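Alanine racemase 1 (Caldanaerobacter subterraneus subsp. tengcongensis MB4, PDB 4Y2W) belongs to the alanine racemase family, pairing an N-terminal TIM-barrel domain with a C-terminal domain built largely of beta strands. Local coordinates at residues P202-A207 with H219-R224. The protein carries 1 engineered substitution. Residues are numbered along the deposited sequence; the frame is centred on the assembly and turned at random.
Sequences PLKHIA and HLDMVR
Asp221 OD2 is gripped twice by Lys204. The backbone Lys204 N donates to Asp221 OD2 at 2.9 Å on the anti lone pair, while the ammonium of the same residue closes a salt bridge on the syn side, with NZ 3.0 Å from OD2. Bends at chi3 and chi4 (-68° and -65°) curl the lysine chain back around the carboxylate oxygen; the nearby ammonium probably favours the ionised aspartate. Lys204 O in turn accepts from Asp221 N at 2.9 Å and, more weakly, from Met222 N, so Lys204 and Asp221 hold each other through both backbone and side chain. These bonds lie where the chain enters strand 222-224, beside strand 203-208; the two are the seventh and eighth parallel strands of the TIM barrel, connected in a beta-alpha-beta unit through helix 209-214. Farther along, Arg224 N donates to Ala207 O at 3.0 Å. Between these bonded ends, His205 and Met222 run side by side, and the Met222 methyl CE sits over the imidazole centre in a CH-pi contact, 3.6 Å from the ring centroid; Leu203 CD2 also touches this methyl. Tyr166 and His129 are further ring neighbours of His205. The Arg224 guanidinium stands at 72° to the imidazole plane, with His205 ND1 at its edge; Arg224 NH2 is hydrogen-bonded to Ser167 O, and the Arg224 side chain lies about 5 Å from a bound phosphate ion and about 7 Å from the bound alanine. Toward the helical layer, Leu220 CD1 packs on Ile206 CG2, and the Leu220 side chain also touches Phe184, Phe187 and Met188 of helix 177-195, whereas Ala207 CB and Val223 CG2 meet next to Ile212 of helix 209-214.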
loop_
_atom_site.group_PDB
_atom_site.type_symbol
_atom_site.label_atom_id
_atom_site.label_comp_id
_atom_site.label_asym_id
_atom_site.label_seq_id
_atom_site.Cartn_x
_atom_site.Cartn_y
_atom_site.Cartn_z
ATOM N N PRO A 202 35.103 -12.690 4.769
ATOM C CA PRO A 202 34.692 -13.751 3.837
ATOM C C PRO A 202 33.641 -13.360 2.796
ATOM O O PRO A 202 33.666 -13.898 1.688
ATOM C CB PRO A 202 34.158 -14.863 4.753
ATOM C CG PRO A 202 33.967 -14.248 6.093
ATOM C CD PRO A 202 34.857 -13.051 6.178
ATOM N N LEU A 203 32.733 -12.446 3.137
ATOM C CA LEU A 203 31.647 -12.072 2.223
ATOM C C LEU A 203 31.763 -10.637 1.705
ATOM O O LEU A 203 31.298 -9.686 2.337
ATOM C CB LEU A 203 30.281 -12.309 2.879
ATOM C CG LEU A 203 29.674 -13.700 2.646
ATOM C CD1 LEU A 203 30.639 -14.816 3.028
ATOM C CD2 LEU A 203 28.361 -13.840 3.406
ATOM N N LYS A 204 32.407 -10.501 0.551
ATOM C CA LYS A 204 32.445 -9.246 -0.187
ATOM C C LYS A 204 31.374 -9.320 -1.266
ATOM O O LYS A 204 31.322 -10.294 -2.026
ATOM C CB LYS A 204 33.820 -9.035 -0.830
ATOM C CG LYS A 204 34.996 -9.229 0.123
ATOM C CD LYS A 204 36.337 -8.929 -0.534
ATOM C CE LYS A 204 36.721 -9.939 -1.609
ATOM N NZ LYS A 204 36.942 -11.306 -1.066
ATOM N N HIS A 205 30.512 -8.307 -1.322
ATOM C CA HIS A 205 29.438 -8.267 -2.318
ATOM C C HIS A 205 29.015 -6.843 -2.636
ATOM O O HIS A 205 29.119 -5.953 -1.798
ATOM C CB HIS A 205 28.232 -9.100 -1.865
ATOM C CG HIS A 205 27.720 -8.754 -0.501
ATOM N ND1 HIS A 205 26.479 -8.195 -0.293
ATOM C CD2 HIS A 205 28.270 -8.911 0.727
ATOM C CE1 HIS A 205 26.289 -8.013 1.003
ATOM N NE2 HIS A 205 27.362 -8.439 1.642
ATOM N N ILE A 206 28.552 -6.638 -3.864
ATOM C CA ILE A 206 28.205 -5.300 -4.344
ATOM C C ILE A 206 27.110 -5.285 -5.423
ATOM O O ILE A 206 26.397 -4.292 -5.567
ATOM C CB ILE A 206 29.475 -4.581 -4.861
ATOM C CG1 ILE A 206 29.214 -3.089 -5.097
ATOM C CG2 ILE A 206 30.001 -5.248 -6.127
ATOM C CD1 ILE A 206 30.477 -2.275 -5.278
ATOM N N ALA A 207 26.966 -6.381 -6.166
ATOM C CA ALA A 207 26.096 -6.415 -7.337
ATOM C C ALA A 207 24.620 -6.644 -7.002
ATOM O O ALA A 207 24.265 -7.626 -6.344
ATOM C CB ALA A 207 26.579 -7.490 -8.302
ATOM N N HIS A 219 30.421 -9.688 -9.364
ATOM C CA HIS A 219 29.871 -10.866 -8.680
ATOM C C HIS A 219 30.469 -11.101 -7.291
ATOM O O HIS A 219 29.731 -11.352 -6.338
ATOM C CB HIS A 219 30.067 -12.120 -9.542
ATOM C CG HIS A 219 29.197 -12.159 -10.760
ATOM N ND1 HIS A 219 28.940 -13.322 -11.453
ATOM C CD2 HIS A 219 28.512 -11.182 -11.399
ATOM C CE1 HIS A 219 28.147 -13.059 -12.474
ATOM N NE2 HIS A 219 27.869 -11.768 -12.463
ATOM N N LEU A 220 31.797 -11.027 -7.191
ATOM C CA LEU A 220 32.523 -11.202 -5.922
ATOM C C LEU A 220 32.122 -12.500 -5.195
ATOM O O LEU A 220 31.925 -13.526 -5.843
ATOM C CB LEU A 220 32.351 -9.963 -5.029
ATOM C CG LEU A 220 32.848 -8.627 -5.588
ATOM C CD1 LEU A 220 32.411 -7.482 -4.688
ATOM C CD2 LEU A 220 34.361 -8.631 -5.746
ATOM N N ASP A 221 31.997 -12.460 -3.868
ATOM C CA ASP A 221 31.681 -13.653 -3.079
ATOM C C ASP A 221 30.177 -13.907 -2.986
ATOM O O ASP A 221 29.751 -15.046 -2.810
ATOM C CB ASP A 221 32.254 -13.525 -1.665
ATOM C CG ASP A 221 33.743 -13.236 -1.658
ATOM O OD1 ASP A 221 34.506 -13.981 -2.306
ATOM O OD2 ASP A 221 34.147 -12.252 -1.003
ATOM N N MET A 222 29.381 -12.842 -3.081
ATOM C CA MET A 222 27.926 -12.959 -3.004
ATOM C C MET A 222 27.235 -11.940 -3.909
ATOM O O MET A 222 27.792 -10.893 -4.235
ATOM C CB MET A 222 27.456 -12.801 -1.554
ATOM C CG MET A 222 26.013 -13.213 -1.306
ATOM S SD MET A 222 25.633 -13.429 0.443
ATOM C CE MET A 222 26.009 -11.798 1.081
ATOM N N VAL A 223 26.011 -12.270 -4.305
ATOM C CA VAL A 223 25.239 -11.479 -5.254
ATOM C C VAL A 223 23.819 -11.242 -4.697
ATOM O O VAL A 223 23.290 -12.083 -3.969
ATOM C CB VAL A 223 25.283 -12.183 -6.635
ATOM C CG1 VAL A 223 23.911 -12.362 -7.259
ATOM C CG2 VAL A 223 26.230 -11.446 -7.572
ATOM N N ARG A 224 23.221 -10.093 -5.025
ATOM C CA ARG A 224 21.967 -9.639 -4.390
ATOM C C ARG A 224 20.788 -9.435 -5.365
ATOM O O ARG A 224 20.367 -8.297 -5.611
ATOM C CB ARG A 224 22.214 -8.328 -3.631
ATOM C CG ARG A 224 23.231 -8.406 -2.497
ATOM C CD ARG A 224 23.165 -7.159 -1.623
ATOM N NE ARG A 224 23.274 -5.930 -2.414
ATOM C CZ ARG A 224 24.351 -5.146 -2.502
ATOM N NH1 ARG A 224 25.472 -5.410 -1.836
ATOM N NH2 ARG A 224 24.302 -4.065 -3.269
#